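Local atomic coordinates of alpha-glucosidase ([Eubacterium] rectale, PDB entry 6PNR), a protein that probably releases sulfoquinovose from alpha-linked sulfolipid-derived glycosides, as a retaining glycoside hydrolase of family 31. Residues A[1-6]-A[67-72]; A[321-326]-A[369-374]; A[461-466]-A[507-512]. One frame throughout, in Å; residues are numbered along the deposited sequence.

Contact 1 lies in the N-terminal beta-rich part of the chain, its centre about 36 Å from the centre of the chain. It is remote from the other two: its centre is about 49 Å from that of contact 2 and about 51 Å from that of contact 3. Contacts 2 and 3 both belong to the TIM-barrel domain, with centres about 34 Å apart and nearest atoms about 21 Å apart. Neither touches the bound aza-sugar inhibitor: the side chain of Pro321 in contact 2 stays about 10 Å from it and that of Trp510 in contact 3 about 12 Å. The three close one after another along the chain.

Contact 1 of 3, residues A[1-6]-A[67-72]; sequences MQIKVN and DTVRLC
Three methyl-to-methyl approaches join Ile3 and Val5 to Val69 and Leu71, and all are loose van der Waals approaches. Ile3 CD1 lies 4.3 Å from Val69 CG2, while the other branch of the same valine, CG1, is 4.4 Å from Val5 CG2. Val69 thus divides its two methyls between two residues of the facing strand. Val5 CG2 in turn serves two partners, since it also lies 4.3 Å from Leu71 CD2. The ends of the isoleucine and the leucine reach their places in different ways: the Ile3 chain is stretched out at its second torsion (chi2 -176°), which carries CD1 far across the gap, whereas Leu71 does not point straight at the other strand from its CB and meets it with its CD2 branch.

Behind these methyls, Ile3, Val5 and Val69 all direct their CB atoms toward the opposite segment, while the backbones stay apart. The strand axes approach to 10.2 Å and run 41° from parallel, and the closest pair of CA atoms, Val5 CA and Val69 CA, is separated by 8.6 Å. Each backbone spends its hydrogen bonds within its own sheet: Lys4 pairs with Gln11, whereas Val69 and Leu71 pair with Ile81 and Ala79. Flanking residues enlarge the apolar patch, with Val5 also resting on Val62 and Ile3 on Cys83, one half of the disulfide to Cys88.

Ile3 and Val5 remain partly exposed and only Val69 and Leu71 are buried, which suggests the margin of an interface more than its centre. Here an aliphatic face of the small three-stranded sheet that begins with edge strand 2-5 packs on the eight-stranded sheet containing 68-73, consistent with the beta-sandwich N-terminal region of family 31 glycoside hydrolases.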
loop_
_atom_site.group_PDB
_atom_site.type_symbol
_atom_site.label_atom_id
_atom_site.label_comp_id
_atom_site.label_asym_id
_atom_site.label_seq_id
_atom_site.Cartn_x
_atom_site.Cartn_y
_atom_site.Cartn_z
ATOM N N MET A 1 11.775 3.876 40.384
ATOM C CA MET A 1 11.206 4.883 39.498
ATOM C C MET A 1 10.671 6.078 40.277
ATOM O O MET A 1 9.801 5.927 41.139
ATOM C CB MET A 1 10.091 4.274 38.647
ATOM C CG MET A 1 10.583 3.375 37.531
ATOM S SD MET A 1 9.216 2.787 36.511
ATOM C CE MET A 1 8.483 1.613 37.623
ATOM N N GLN A 2 11.178 7.267 39.957
ATOM C CA GLN A 2 10.858 8.483 40.691
ATOM C C GLN A 2 9.978 9.404 39.853
ATOM O O GLN A 2 10.166 9.531 38.638
ATOM C CB GLN A 2 12.133 9.223 41.122
ATOM C CG GLN A 2 12.983 9.742 39.972
ATOM C CD GLN A 2 14.230 10.483 40.434
ATOM O OE1 GLN A 2 14.581 10.458 41.616
ATOM N NE2 GLN A 2 14.905 11.148 39.498
ATOM N N ILE A 3 9.017 10.038 40.519
ATOM C CA ILE A 3 8.106 11.000 39.912
ATOM C C ILE A 3 8.576 12.404 40.260
ATOM O O ILE A 3 8.992 12.669 41.396
ATOM C CB ILE A 3 6.664 10.774 40.404
ATOM C CG1 ILE A 3 6.133 9.420 39.935
ATOM C CG2 ILE A 3 5.745 11.920 39.981
ATOM C CD1 ILE A 3 4.686 9.178 40.319
ATOM N N LYS A 4 8.529 13.301 39.280
ATOM C CA LYS A 4 8.581 14.737 39.514
ATOM C C LYS A 4 7.303 15.335 38.954
ATOM O O LYS A 4 6.934 15.054 37.810
ATOM C CB LYS A 4 9.806 15.383 38.860
ATOM C CG LYS A 4 11.133 14.957 39.456
ATOM C CD LYS A 4 12.287 15.592 38.708
ATOM C CE LYS A 4 13.625 15.120 39.244
ATOM N NZ LYS A 4 14.758 15.650 38.431
ATOM N N VAL A 5 6.614 16.134 39.759
ATOM C CA VAL A 5 5.345 16.702 39.318
ATOM C C VAL A 5 5.110 18.024 40.032
ATOM O O VAL A 5 5.301 18.132 41.247
ATOM C CB VAL A 5 4.178 15.722 39.552
ATOM C CG1 VAL A 5 4.158 15.243 40.995
ATOM C CG2 VAL A 5 2.852 16.359 39.157
ATOM N N ASN A 6 4.718 19.040 39.260
ATOM C CA ASN A 6 4.188 20.279 39.809
ATOM C C ASN A 6 2.843 20.550 39.143
ATOM O O ASN A 6 2.181 19.610 38.692
ATOM C CB ASN A 6 5.180 21.435 39.618
ATOM C CG ASN A 6 5.524 21.687 38.159
ATOM O OD1 ASN A 6 4.642 21.808 37.311
ATOM N ND2 ASN A 6 6.816 21.771 37.862
ATOM N N ASP A 67 0.232 7.891 48.298
ATOM C CA ASP A 67 0.596 6.830 47.370
ATOM C C ASP A 67 0.316 7.155 45.910
ATOM O O ASP A 67 0.934 6.544 45.032
ATOM C CB ASP A 67 -0.142 5.530 47.732
ATOM C CG ASP A 67 0.245 4.999 49.104
ATOM O OD1 ASP A 67 -0.261 5.532 50.118
ATOM O OD2 ASP A 67 1.059 4.050 49.163
ATOM N N THR A 68 -0.584 8.092 45.626
ATOM C CA THR A 68 -1.081 8.304 44.278
ATOM C C THR A 68 -0.874 9.749 43.844
ATOM O O THR A 68 -0.819 10.666 44.669
ATOM C CB THR A 68 -2.574 7.945 44.174
ATOM O OG1 THR A 68 -3.360 9.049 44.626
ATOM C CG2 THR A 68 -2.900 6.732 45.038
ATOM N N VAL A 69 -0.746 9.934 42.533
ATOM C CA VAL A 69 -0.739 11.246 41.895
ATOM C C VAL A 69 -1.874 11.250 40.888
ATOM O O VAL A 69 -1.936 10.372 40.017
ATOM C CB VAL A 69 0.604 11.546 41.210
ATOM C CG1 VAL A 69 0.497 12.805 40.346
ATOM C CG2 VAL A 69 1.716 11.688 42.246
ATOM N N ARG A 70 -2.778 12.216 41.010
ATOM C CA ARG A 70 -3.925 12.318 40.121
ATOM C C ARG A 70 -3.722 13.495 39.170
ATOM O O ARG A 70 -3.589 14.642 39.613
ATOM C CB ARG A 70 -5.229 12.469 40.909
ATOM C CG ARG A 70 -6.467 12.545 40.008
ATOM C CD ARG A 70 -7.759 12.868 40.763
ATOM N NE ARG A 70 -8.188 11.780 41.641
ATOM C CZ ARG A 70 -8.113 11.813 42.969
ATOM N NH1 ARG A 70 -7.631 12.887 43.583
ATOM N NH2 ARG A 70 -8.525 10.776 43.687
ATOM N N LEU A 71 -3.690 13.208 37.865
ATOM C CA LEU A 71 -3.595 14.221 36.821
ATOM C C LEU A 71 -4.954 14.344 36.140
ATOM O O LEU A 71 -5.432 13.385 35.522
ATOM C CB LEU A 71 -2.516 13.864 35.797
ATOM C CG LEU A 71 -1.132 13.438 36.296
ATOM C CD1 LEU A 71 -0.234 13.123 35.116
ATOM C CD2 LEU A 71 -0.493 14.504 37.167
ATOM N N CYS A 72 -5.576 15.515 36.264
ATOM C CA CYS A 72 -6.821 15.824 35.568
ATOM C C CYS A 72 -6.506 16.575 34.281
ATOM O O CYS A 72 -5.724 17.534 34.293
ATOM C CB CYS A 72 -7.752 16.653 36.454
ATOM S SG CYS A 72 -8.112 15.877 38.054
#

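Contact 2 of 3, residues A[321-326]-A[369-374]; sequences PYLVND and EWFKDI
Leu323 and Trp370 approach from opposite directions and meet where the leucine's CD1 methyl abuts the far rim of the indole. Leu323 CD1 is 3.7 Å from Trp370 CH2 and lies near the ring plane, so the methyl butts against an edge and does not cover a face. The same methyl also lies near the plane of the Phe371 ring, at its edge, 4.4 Å from CE2, and so fits between the rims of two consecutive aromatic residues. Trp370 has CG anti to its backbone N (chi1 175°), which swings the six-membered ring from the flank of the helix toward the strand. One turn on, Ile374 lays its CD1 3.4 Å above the plane of that indole, offset toward the rim, and probably limits how the ring can tilt. The indole nitrogen is fixed as well, by a hydrogen bond from Trp370 NE1 to Glu332 OE2.

Phe371, pointing at the strand from its CB, makes its second contact through its tip: CZ is 4.0 Å from Pro321 CA, coming in obliquely. Trp419 and Trp291 meet this phenylalanine ring with planes steeply inclined to it, at about 75°.

The segment 321-326 follows barrel strand 314-319, and its short strand 322-324 pairs with strand 356-359, Leu323 bonding to Gly358. Helix 365-380, which presents the two aromatic rings, then leads to the neighbouring parallel strand 386-389, completing a beta-alpha-beta crossover of the TIM barrel. Helix 328-335 adds Leu329 and Tyr330 against Leu323, while helix 408-429 brings Trp419 to Pro321 and Cys422 to Phe371.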
loop_
_atom_site.group_PDB
_atom_site.type_symbol
_atom_site.label_atom_id
_atom_site.label_comp_id
_atom_site.label_asym_id
_atom_site.label_seq_id
_atom_site.Cartn_x
_atom_site.Cartn_y
_atom_site.Cartn_z
ATOM N N PRO A 321 -10.939 -23.566 17.367
ATOM C CA PRO A 321 -12.174 -23.158 18.056
ATOM C C PRO A 321 -13.360 -22.925 17.129
ATOM O O PRO A 321 -14.310 -22.229 17.506
ATOM C CB PRO A 321 -11.755 -21.868 18.761
ATOM C CG PRO A 321 -10.780 -21.262 17.832
ATOM C CD PRO A 321 -10.054 -22.410 17.141
ATOM N N TYR A 322 -13.331 -23.509 15.931
ATOM C CA TYR A 322 -14.407 -23.378 14.955
ATOM C C TYR A 322 -14.925 -24.762 14.579
ATOM O O TYR A 322 -14.266 -25.774 14.825
ATOM C CB TYR A 322 -13.923 -22.632 13.700
ATOM C CG TYR A 322 -13.028 -21.440 14.017
ATOM C CD1 TYR A 322 -13.486 -20.394 14.805
ATOM C CD2 TYR A 322 -11.726 -21.364 13.522
ATOM C CE1 TYR A 322 -12.677 -19.297 15.097
ATOM C CE2 TYR A 322 -10.917 -20.271 13.798
ATOM C CZ TYR A 322 -11.394 -19.253 14.599
ATOM O OH TYR A 322 -10.593 -18.180 14.891
ATOM N N LEU A 323 -16.109 -24.808 13.961
ATOM C CA LEU A 323 -16.728 -26.081 13.580
ATOM C C LEU A 323 -17.362 -25.939 12.207
ATOM O O LEU A 323 -18.200 -25.059 12.007
ATOM C CB LEU A 323 -17.781 -26.502 14.611
ATOM C CG LEU A 323 -17.212 -26.828 15.977
ATOM C CD1 LEU A 323 -18.336 -26.873 17.028
ATOM C CD2 LEU A 323 -16.455 -28.161 15.883
ATOM N N VAL A 324 -16.960 -26.795 11.262
ATOM C CA VAL A 324 -17.509 -26.723 9.909
ATOM C C VAL A 324 -18.980 -27.151 9.926
ATOM O O VAL A 324 -19.384 -28.051 10.674
ATOM C CB VAL A 324 -16.667 -27.585 8.942
ATOM C CG1 VAL A 324 -16.709 -29.065 9.334
ATOM C CG2 VAL A 324 -17.118 -27.393 7.491
ATOM N N ASN A 325 -19.784 -26.518 9.079
ATOM C CA ASN A 325 -21.238 -26.609 9.193
ATOM C C ASN A 325 -21.834 -27.928 8.688
ATOM O O ASN A 325 -23.058 -28.048 8.647
ATOM C CB ASN A 325 -21.900 -25.427 8.477
ATOM C CG ASN A 325 -21.735 -25.473 6.977
ATOM O OD1 ASN A 325 -20.954 -26.258 6.446
ATOM N ND2 ASN A 325 -22.470 -24.607 6.280
ATOM N N ASP A 326 -21.039 -28.927 8.310
ATOM C CA ASP A 326 -21.611 -30.240 8.039
ATOM C C ASP A 326 -21.184 -31.277 9.070
ATOM O O ASP A 326 -21.399 -32.475 8.858
ATOM C CB ASP A 326 -21.286 -30.706 6.608
ATOM C CG ASP A 326 -19.794 -30.984 6.374
ATOM O OD1 ASP A 326 -18.976 -30.771 7.294
ATOM O OD2 ASP A 326 -19.440 -31.425 5.252
ATOM N N GLU A 369 -17.512 -23.960 28.562
ATOM C CA GLU A 369 -17.462 -25.257 29.234
ATOM C C GLU A 369 -17.775 -26.398 28.272
ATOM O O GLU A 369 -17.152 -27.465 28.334
ATOM C CB GLU A 369 -18.439 -25.270 30.414
ATOM C CG GLU A 369 -18.012 -24.369 31.546
ATOM C CD GLU A 369 -16.714 -24.837 32.167
ATOM O OE1 GLU A 369 -16.575 -26.061 32.373
ATOM O OE2 GLU A 369 -15.831 -23.991 32.428
ATOM N N TRP A 370 -18.736 -26.191 27.374
ATOM C CA TRP A 370 -19.048 -27.207 26.375
ATOM C C TRP A 370 -17.819 -27.548 25.539
ATOM O O TRP A 370 -17.522 -28.725 25.307
ATOM C CB TRP A 370 -20.192 -26.713 25.488
ATOM C CG TRP A 370 -20.566 -27.599 24.328
ATOM C CD1 TRP A 370 -21.252 -28.778 24.382
ATOM C CD2 TRP A 370 -20.326 -27.338 22.933
ATOM N NE1 TRP A 370 -21.437 -29.278 23.110
ATOM C CE2 TRP A 370 -20.881 -28.412 22.205
ATOM C CE3 TRP A 370 -19.692 -26.305 22.232
ATOM C CZ2 TRP A 370 -20.819 -28.483 20.808
ATOM C CZ3 TRP A 370 -19.635 -26.377 20.838
ATOM C CH2 TRP A 370 -20.196 -27.458 20.146
ATOM N N PHE A 371 -17.080 -26.533 25.086
ATOM C CA PHE A 371 -15.939 -26.830 24.226
ATOM C C PHE A 371 -14.813 -27.466 25.024
ATOM O O PHE A 371 -14.136 -28.384 24.538
ATOM C CB PHE A 371 -15.458 -25.572 23.494
ATOM C CG PHE A 371 -14.798 -25.876 22.165
ATOM C CD1 PHE A 371 -13.446 -26.138 22.094
ATOM C CD2 PHE A 371 -15.547 -25.968 21.007
ATOM C CE1 PHE A 371 -12.840 -26.449 20.878
ATOM C CE2 PHE A 371 -14.950 -26.279 19.786
ATOM C CZ PHE A 371 -13.599 -26.522 19.726
ATOM N N LYS A 372 -14.623 -27.016 26.264
ATOM C CA LYS A 372 -13.712 -27.694 27.167
ATOM C C LYS A 372 -14.074 -29.171 27.294
ATOM O O LYS A 372 -13.194 -30.040 27.251
ATOM C CB LYS A 372 -13.734 -26.993 28.533
ATOM C CG LYS A 372 -12.640 -27.435 29.479
ATOM C CD LYS A 372 -12.903 -26.974 30.913
ATOM C CE LYS A 372 -13.216 -25.493 31.009
ATOM N NZ LYS A 372 -13.350 -25.096 32.456
ATOM N N ASP A 373 -15.369 -29.479 27.418
ATOM C CA ASP A 373 -15.778 -30.879 27.548
ATOM C C ASP A 373 -15.541 -31.661 26.258
ATOM O O ASP A 373 -15.276 -32.869 26.311
ATOM C CB ASP A 373 -17.252 -30.970 27.955
ATOM C CG ASP A 373 -17.483 -30.622 29.429
ATOM O OD1 ASP A 373 -16.516 -30.601 30.219
ATOM O OD2 ASP A 373 -18.648 -30.373 29.796
ATOM N N ILE A 374 -15.643 -30.996 25.104
ATOM C CA ILE A 374 -15.306 -31.624 23.820
ATOM C C ILE A 374 -13.848 -32.082 23.808
ATOM O O ILE A 374 -13.528 -33.178 23.330
ATOM C CB ILE A 374 -15.607 -30.651 22.660
ATOM C CG1 ILE A 374 -17.117 -30.513 22.452
ATOM C CG2 ILE A 374 -14.915 -31.090 21.360
ATOM C CD1 ILE A 374 -17.492 -29.496 21.408
#

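Contact 3 of 3, residues A[461-466]-A[507-512]; sequences VDFTIH and FLRWAE
Asp462 OD1 is gripped by two donors of one residue, while the backbone O of the same aspartate touches Trp510 across the contact. Thr464 N reaches OD1 at 3.0 Å with an N-H...O angle of 162°, closing an Asx turn, and Thr464 OG1 donates to it at 2.7 Å. Both come from the same face of the carboxylate plane. OD2 bonds to Asn500, so both carboxylate oxygens are held, which probably restrains the turn at residues 462-464 and helps hold a loop that follows the inhibitor-pocket residues Trp455 and Asp458.

Phe463, the middle residue of that turn, brings the CE1-CZ rim of its ring to helix 504-514. The ring is met at the edge and in plane by Arg509 CB, 3.8 Å from CE1, and Arg509 CG lies 3.9 Å from CZ. The two side chains cross obliquely, the ring and guanidinium planes being 72° apart, and it is the aliphatic stem of the arginine that does the touching. Beyond a bend at chi2 (-61°), the chain carries the guanidinium away from the loop. There Arg509 NH1 makes a salt bridge 2.7 Å long to Glu512 OE2, which sits in the guanidinium plane, and NH2 bonds to Ala639 O. With an alanine here, Glu512 OE2 would probably lose its charge partner and Ala639 O a donor, and a gap would open beside Phe463 CZ. Trp510, held by Ser489 through NE1, places CZ3 4.0 Å from Asp462 O.

Arg509 thus links Phe463 to Ala639 and Leu641, while Glu512 OE1 takes the N-H of Gly642. The charged groups find partners within their own segments and beyond, not across the contact, so the join of loop and helix probably depends on shape and not on charge pairing.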
loop_
_atom_site.group_PDB
_atom_site.type_symbol
_atom_site.label_atom_id
_atom_site.label_comp_id
_atom_site.label_asym_id
_atom_site.label_seq_id
_atom_site.Cartn_x
_atom_site.Cartn_y
_atom_site.Cartn_z
ATOM N N VAL A 461 7.606 -22.560 2.567
ATOM C CA VAL A 461 8.610 -23.610 2.473
ATOM C C VAL A 461 9.841 -23.088 1.727
ATOM O O VAL A 461 10.230 -23.637 0.692
ATOM C CB VAL A 461 8.021 -24.868 1.803
ATOM C CG1 VAL A 461 7.025 -25.537 2.736
ATOM C CG2 VAL A 461 7.326 -24.522 0.449
ATOM N N ASP A 462 10.512 -22.069 2.273
ATOM C CA ASP A 462 11.676 -21.522 1.589
ATOM C C ASP A 462 12.636 -20.885 2.591
ATOM O O ASP A 462 12.431 -20.930 3.812
ATOM C CB ASP A 462 11.255 -20.522 0.493
ATOM C CG ASP A 462 10.440 -19.357 1.026
ATOM O OD1 ASP A 462 10.767 -18.849 2.128
ATOM O OD2 ASP A 462 9.488 -18.917 0.318
ATOM N N PHE A 463 13.716 -20.316 2.046
ATOM C CA PHE A 463 14.784 -19.661 2.797
ATOM C C PHE A 463 14.637 -18.146 2.782
ATOM O O PHE A 463 15.639 -17.433 2.932
ATOM C CB PHE A 463 16.163 -20.005 2.213
ATOM C CG PHE A 463 16.660 -21.415 2.480
ATOM C CD1 PHE A 463 17.132 -21.781 3.725
ATOM C CD2 PHE A 463 16.735 -22.340 1.449
ATOM C CE1 PHE A 463 17.608 -23.064 3.954
ATOM C CE2 PHE A 463 17.225 -23.618 1.667
ATOM C CZ PHE A 463 17.662 -23.981 2.911
ATOM N N THR A 464 13.437 -17.630 2.541
ATOM C CA THR A 464 13.312 -16.187 2.454
ATOM C C THR A 464 13.403 -15.574 3.846
ATOM O O THR A 464 13.211 -16.245 4.872
ATOM C CB THR A 464 11.999 -15.768 1.790
ATOM O OG1 THR A 464 10.886 -16.203 2.591
ATOM C CG2 THR A 464 11.895 -16.338 0.381
ATOM N N ILE A 465 13.715 -14.275 3.874
ATOM C CA ILE A 465 13.922 -13.589 5.148
ATOM C C ILE A 465 12.592 -13.388 5.868
ATOM O O ILE A 465 12.467 -13.652 7.070
ATOM C CB ILE A 465 14.636 -12.242 4.927
ATOM C CG1 ILE A 465 16.116 -12.451 4.596
ATOM C CG2 ILE A 465 14.485 -11.361 6.160
ATOM C CD1 ILE A 465 16.869 -13.231 5.651
ATOM N N HIS A 466 11.587 -12.904 5.151
ATOM C CA HIS A 466 10.350 -12.486 5.783
ATOM C C HIS A 466 9.317 -13.596 5.912
ATOM O O HIS A 466 8.341 -13.413 6.646
ATOM C CB HIS A 466 9.748 -11.298 5.022
ATOM C CG HIS A 466 10.575 -10.055 5.123
ATOM N ND1 HIS A 466 10.704 -9.344 6.297
ATOM C CD2 HIS A 466 11.329 -9.405 4.204
ATOM C CE1 HIS A 466 11.494 -8.304 6.094
ATOM N NE2 HIS A 466 11.894 -8.322 4.836
ATOM N N PHE A 507 14.470 -28.767 4.239
ATOM C CA PHE A 507 14.057 -29.589 5.366
ATOM C C PHE A 507 15.230 -29.848 6.296
ATOM O O PHE A 507 15.089 -29.754 7.525
ATOM C CB PHE A 507 13.449 -30.916 4.892
ATOM C CG PHE A 507 13.104 -31.847 6.026
ATOM C CD1 PHE A 507 14.075 -32.678 6.586
ATOM C CD2 PHE A 507 11.830 -31.860 6.565
ATOM C CE1 PHE A 507 13.775 -33.510 7.663
ATOM C CE2 PHE A 507 11.520 -32.691 7.639
ATOM C CZ PHE A 507 12.498 -33.517 8.186
ATOM N N LEU A 508 16.399 -30.174 5.731
ATOM C CA LEU A 508 17.543 -30.534 6.562
ATOM C C LEU A 508 18.100 -29.327 7.314
ATOM O O LEU A 508 18.457 -29.444 8.492
ATOM C CB LEU A 508 18.625 -31.192 5.707
ATOM C CG LEU A 508 18.246 -32.599 5.233
ATOM C CD1 LEU A 508 19.241 -33.084 4.194
ATOM C CD2 LEU A 508 18.170 -33.556 6.417
ATOM N N ARG A 509 18.200 -28.167 6.654
ATOM C CA ARG A 509 18.618 -26.952 7.356
ATOM C C ARG A 509 17.644 -26.596 8.472
ATOM O O ARG A 509 18.059 -26.106 9.528
ATOM C CB ARG A 509 18.740 -25.767 6.389
ATOM C CG ARG A 509 19.991 -25.776 5.513
ATOM C CD ARG A 509 21.277 -25.724 6.362
ATOM N NE ARG A 509 22.434 -25.564 5.484
ATOM C CZ ARG A 509 23.701 -25.766 5.833
ATOM N NH1 ARG A 509 24.012 -26.148 7.066
ATOM N NH2 ARG A 509 24.662 -25.585 4.931
ATOM N N TRP A 510 16.339 -26.796 8.246
ATOM C CA TRP A 510 15.367 -26.517 9.304
ATOM C C TRP A 510 15.513 -27.496 10.463
ATOM O O TRP A 510 15.420 -27.103 11.632
ATOM C CB TRP A 510 13.943 -26.570 8.740
ATOM C CG TRP A 510 12.963 -25.540 9.319
ATOM C CD1 TRP A 510 12.601 -25.378 10.627
ATOM C CD2 TRP A 510 12.192 -24.585 8.567
ATOM N NE1 TRP A 510 11.668 -24.360 10.739
ATOM C CE2 TRP A 510 11.398 -23.867 9.487
ATOM C CE3 TRP A 510 12.120 -24.255 7.204
ATOM C CZ2 TRP A 510 10.544 -22.835 9.091
ATOM C CZ3 TRP A 510 11.268 -23.231 6.809
ATOM C CH2 TRP A 510 10.489 -22.534 7.753
ATOM N N ALA A 511 15.736 -28.777 10.166
ATOM C CA ALA A 511 15.852 -29.761 11.237
ATOM C C ALA A 511 17.094 -29.519 12.102
ATOM O O ALA A 511 17.063 -29.746 13.320
ATOM C CB ALA A 511 15.856 -31.166 10.642
ATOM N N GLU A 512 18.193 -29.055 11.499
ATOM C CA GLU A 512 19.424 -28.853 12.263
ATOM C C GLU A 512 19.356 -27.609 13.145
ATOM O O GLU A 512 20.159 -27.480 14.082
ATOM C CB GLU A 512 20.642 -28.786 11.324
ATOM C CG GLU A 512 20.892 -27.443 10.651
ATOM C CD GLU A 512 21.984 -27.505 9.577
ATOM O OE1 GLU A 512 22.063 -28.521 8.853
ATOM O OE2 GLU A 512 22.764 -26.536 9.456
#